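Long-range contact in putative uncharacterized protein (Enterobacter cloacae subsp. cloacae, PDB 4JUR), which probably serves as the immunity protein that binds and neutralises a type VI secretion amidase effector, protecting the bacterium from cell-wall damage: residues N17-R22 and E56-V61. Residues are numbered along the deposited sequence; the frame is centred on the assembly and turned at random.
Sequences NWVQNR and EKADEV
Trp18, Val19 and Arg22 on one helix meet Ala58 and Asp59 on another where the short segments 17-22 and 56-61 come within 10.4 Å, axis to axis, their N-to-C directions 49° apart. The backbones draw nearest at Val19 and Ala58, whose CA atoms are 7.1 Å from each other, a spacing consistent with the small side chain of Ala58. Its methyl points at the first helix and is shared by two side chains: Trp18 CZ3 reaches Ala58 CB at 3.9 Å, obliquely to the ring, and Val19 CG2 comes to 4.3 Å from the same Ala58 CB. The six-membered end of the indole is carried across the gap by a first torsion that sets CG anti to the backbone N, and the backbone N of Asp59 lies at the ring edge, near its plane, 4.3 Å from Trp18 CZ3. One turn on, Arg22 CB sits over one indole face, offset toward the rim, and the chain then bends at chi2 and chi3 to bring NH1 to Asp59. The salt bridge there is a single hydrogen bond, Arg22 NH1 to Asp59 OD1 at 3.0 Å, with an N-H...O angle of 148°; OD1 is approached from above the carboxylate plane, with guanidinium and carboxylate turned 64° apart rather than paired as a coplanar bidentate. Asp59 OD1 has its stronger partner in Lys26, whose NZ forms a second salt bridge; two cations on one oxygen would probably favour the charged carboxylate. Arg22 also reaches a different protein in the assembly, NH2 donating to its backbone and the guanidinium making a cation-pi contact with an aromatic side chain, consistent with effector recognition. Trp18 meets Phe55 edge-to-face and packs on Ala41 and Leu45, while Val19 touches Ile86 and Ala87, so helix 11-27 packs against helices 31-47, 52-65 and 79-87.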
loop_
_atom_site.group_PDB
_atom_site.type_symbol
_atom_site.label_atom_id
_atom_site.label_comp_id
_atom_site.label_asym_id
_atom_site.label_seq_id
_atom_site.Cartn_x
_atom_site.Cartn_y
_atom_site.Cartn_z
ATOM N N ASN I 17 2.161 -6.114 4.193
ATOM C CA ASN I 17 2.178 -4.664 4.426
ATOM C C ASN I 17 3.590 -4.103 4.662
ATOM O O ASN I 17 3.902 -3.012 4.199
ATOM C CB ASN I 17 1.218 -4.238 5.554
ATOM C CG ASN I 17 -0.248 -4.613 5.257
ATOM O OD1 ASN I 17 -0.706 -4.522 4.123
ATOM N ND2 ASN I 17 -0.975 -5.041 6.285
ATOM N N TRP I 18 4.447 -4.842 5.361
ATOM C CA TRP I 18 5.847 -4.436 5.440
ATOM C C TRP I 18 6.447 -4.300 4.021
ATOM O O TRP I 18 7.091 -3.289 3.701
ATOM C CB TRP I 18 6.688 -5.415 6.259
ATOM C CG TRP I 18 8.094 -4.924 6.397
ATOM C CD1 TRP I 18 8.582 -4.136 7.390
ATOM C CD2 TRP I 18 9.188 -5.165 5.503
ATOM N NE1 TRP I 18 9.906 -3.871 7.180
ATOM C CE2 TRP I 18 10.307 -4.486 6.024
ATOM C CE3 TRP I 18 9.332 -5.895 4.318
ATOM C CZ2 TRP I 18 11.554 -4.504 5.402
ATOM C CZ3 TRP I 18 10.566 -5.907 3.695
ATOM C CH2 TRP I 18 11.665 -5.217 4.241
ATOM N N VAL I 19 6.230 -5.305 3.176
ATOM C CA VAL I 19 6.725 -5.239 1.801
ATOM C C VAL I 19 6.137 -4.046 1.015
ATOM O O VAL I 19 6.872 -3.277 0.368
ATOM C CB VAL I 19 6.474 -6.560 1.026
ATOM C CG1 VAL I 19 6.809 -6.379 -0.433
ATOM C CG2 VAL I 19 7.278 -7.707 1.631
ATOM N N GLN I 20 4.825 -3.870 1.088
ATOM C CA GLN I 20 4.199 -2.783 0.356
ATOM C C GLN I 20 4.760 -1.418 0.798
ATOM O O GLN I 20 5.132 -0.577 -0.038
ATOM C CB GLN I 20 2.692 -2.821 0.524
ATOM C CG GLN I 20 1.931 -2.255 -0.664
ATOM C CD GLN I 20 1.376 -0.856 -0.409
ATOM O OE1 GLN I 20 0.582 -0.344 -1.212
ATOM N NE2 GLN I 20 1.793 -0.221 0.706
ATOM N N ASN I 21 4.831 -1.214 2.111
ATOM C CA ASN I 21 5.335 0.034 2.662
ATOM C C ASN I 21 6.774 0.295 2.211
ATOM O O ASN I 21 7.061 1.336 1.622
ATOM C CB ASN I 21 5.204 0.056 4.191
ATOM C CG ASN I 21 3.746 0.239 4.666
ATOM O OD1 ASN I 21 3.505 0.435 5.850
ATOM N ND2 ASN I 21 2.786 0.173 3.742
ATOM N N ARG I 22 7.667 -0.661 2.455
ATOM C CA ARG I 22 9.047 -0.479 2.066
ATOM C C ARG I 22 9.198 -0.156 0.579
ATOM O O ARG I 22 10.001 0.713 0.197
ATOM C CB ARG I 22 9.897 -1.694 2.430
ATOM C CG ARG I 22 11.273 -1.642 1.794
ATOM C CD ARG I 22 12.337 -2.203 2.680
ATOM N NE ARG I 22 12.725 -1.236 3.688
ATOM C CZ ARG I 22 13.985 -1.009 4.050
ATOM N NH1 ARG I 22 14.989 -1.684 3.473
ATOM N NH2 ARG I 22 14.235 -0.101 4.989
ATOM N N GLU I 56 15.211 -8.912 5.189
ATOM C CA GLU I 56 16.340 -8.545 4.318
ATOM C C GLU I 56 16.208 -9.172 2.920
ATOM O O GLU I 56 16.331 -8.492 1.875
ATOM C CB GLU I 56 17.671 -8.941 4.965
ATOM C CG GLU I 56 18.849 -8.976 4.016
ATOM C CD GLU I 56 20.068 -9.644 4.643
ATOM O OE1 GLU I 56 19.931 -10.173 5.773
ATOM O OE2 GLU I 56 21.158 -9.642 4.015
ATOM N N LYS I 57 15.940 -10.473 2.908
ATOM C CA LYS I 57 15.667 -11.172 1.667
ATOM C C LYS I 57 14.529 -10.505 0.907
ATOM O O LYS I 57 14.611 -10.311 -0.309
ATOM C CB LYS I 57 15.325 -12.626 1.950
ATOM C CG LYS I 57 16.480 -13.438 2.474
ATOM C CD LYS I 57 15.982 -14.780 2.956
ATOM C CE LYS I 57 17.127 -15.756 3.183
ATOM N NZ LYS I 57 16.599 -17.166 3.286
ATOM N N ALA I 58 13.482 -10.139 1.639
ATOM C CA ALA I 58 12.305 -9.540 1.044
ATOM C C ALA I 58 12.669 -8.237 0.361
ATOM O O ALA I 58 12.200 -7.981 -0.751
ATOM C CB ALA I 58 11.207 -9.342 2.068
ATOM N N ASP I 59 13.524 -7.434 1.003
ATOM C CA ASP I 59 14.016 -6.193 0.389
ATOM C C ASP I 59 14.756 -6.502 -0.903
ATOM O O ASP I 59 14.615 -5.773 -1.895
ATOM C CB ASP I 59 14.912 -5.395 1.351
ATOM C CG ASP I 59 15.613 -4.204 0.670
ATOM O OD1 ASP I 59 15.122 -3.062 0.809
ATOM O OD2 ASP I 59 16.664 -4.400 0.010
ATOM N N GLU I 60 15.542 -7.578 -0.905
ATOM C CA GLU I 60 16.220 -7.958 -2.151
ATOM C C GLU I 60 15.196 -8.225 -3.258
ATOM O O GLU I 60 15.267 -7.623 -4.346
ATOM C CB GLU I 60 17.118 -9.188 -1.980
ATOM C CG GLU I 60 18.519 -8.916 -1.465
ATOM C CD GLU I 60 19.214 -10.216 -1.024
ATOM O OE1 GLU I 60 19.663 -10.275 0.153
ATOM O OE2 GLU I 60 19.303 -11.178 -1.840
ATOM N N VAL I 61 14.242 -9.115 -2.970
ATOM C CA VAL I 61 13.177 -9.406 -3.918
ATOM C C VAL I 61 12.488 -8.131 -4.392
ATOM O O VAL I 61 12.195 -8.000 -5.574
ATOM C CB VAL I 61 12.116 -10.331 -3.320
ATOM C CG1 VAL I 61 10.889 -10.347 -4.199
ATOM C CG2 VAL I 61 12.675 -11.745 -3.112
#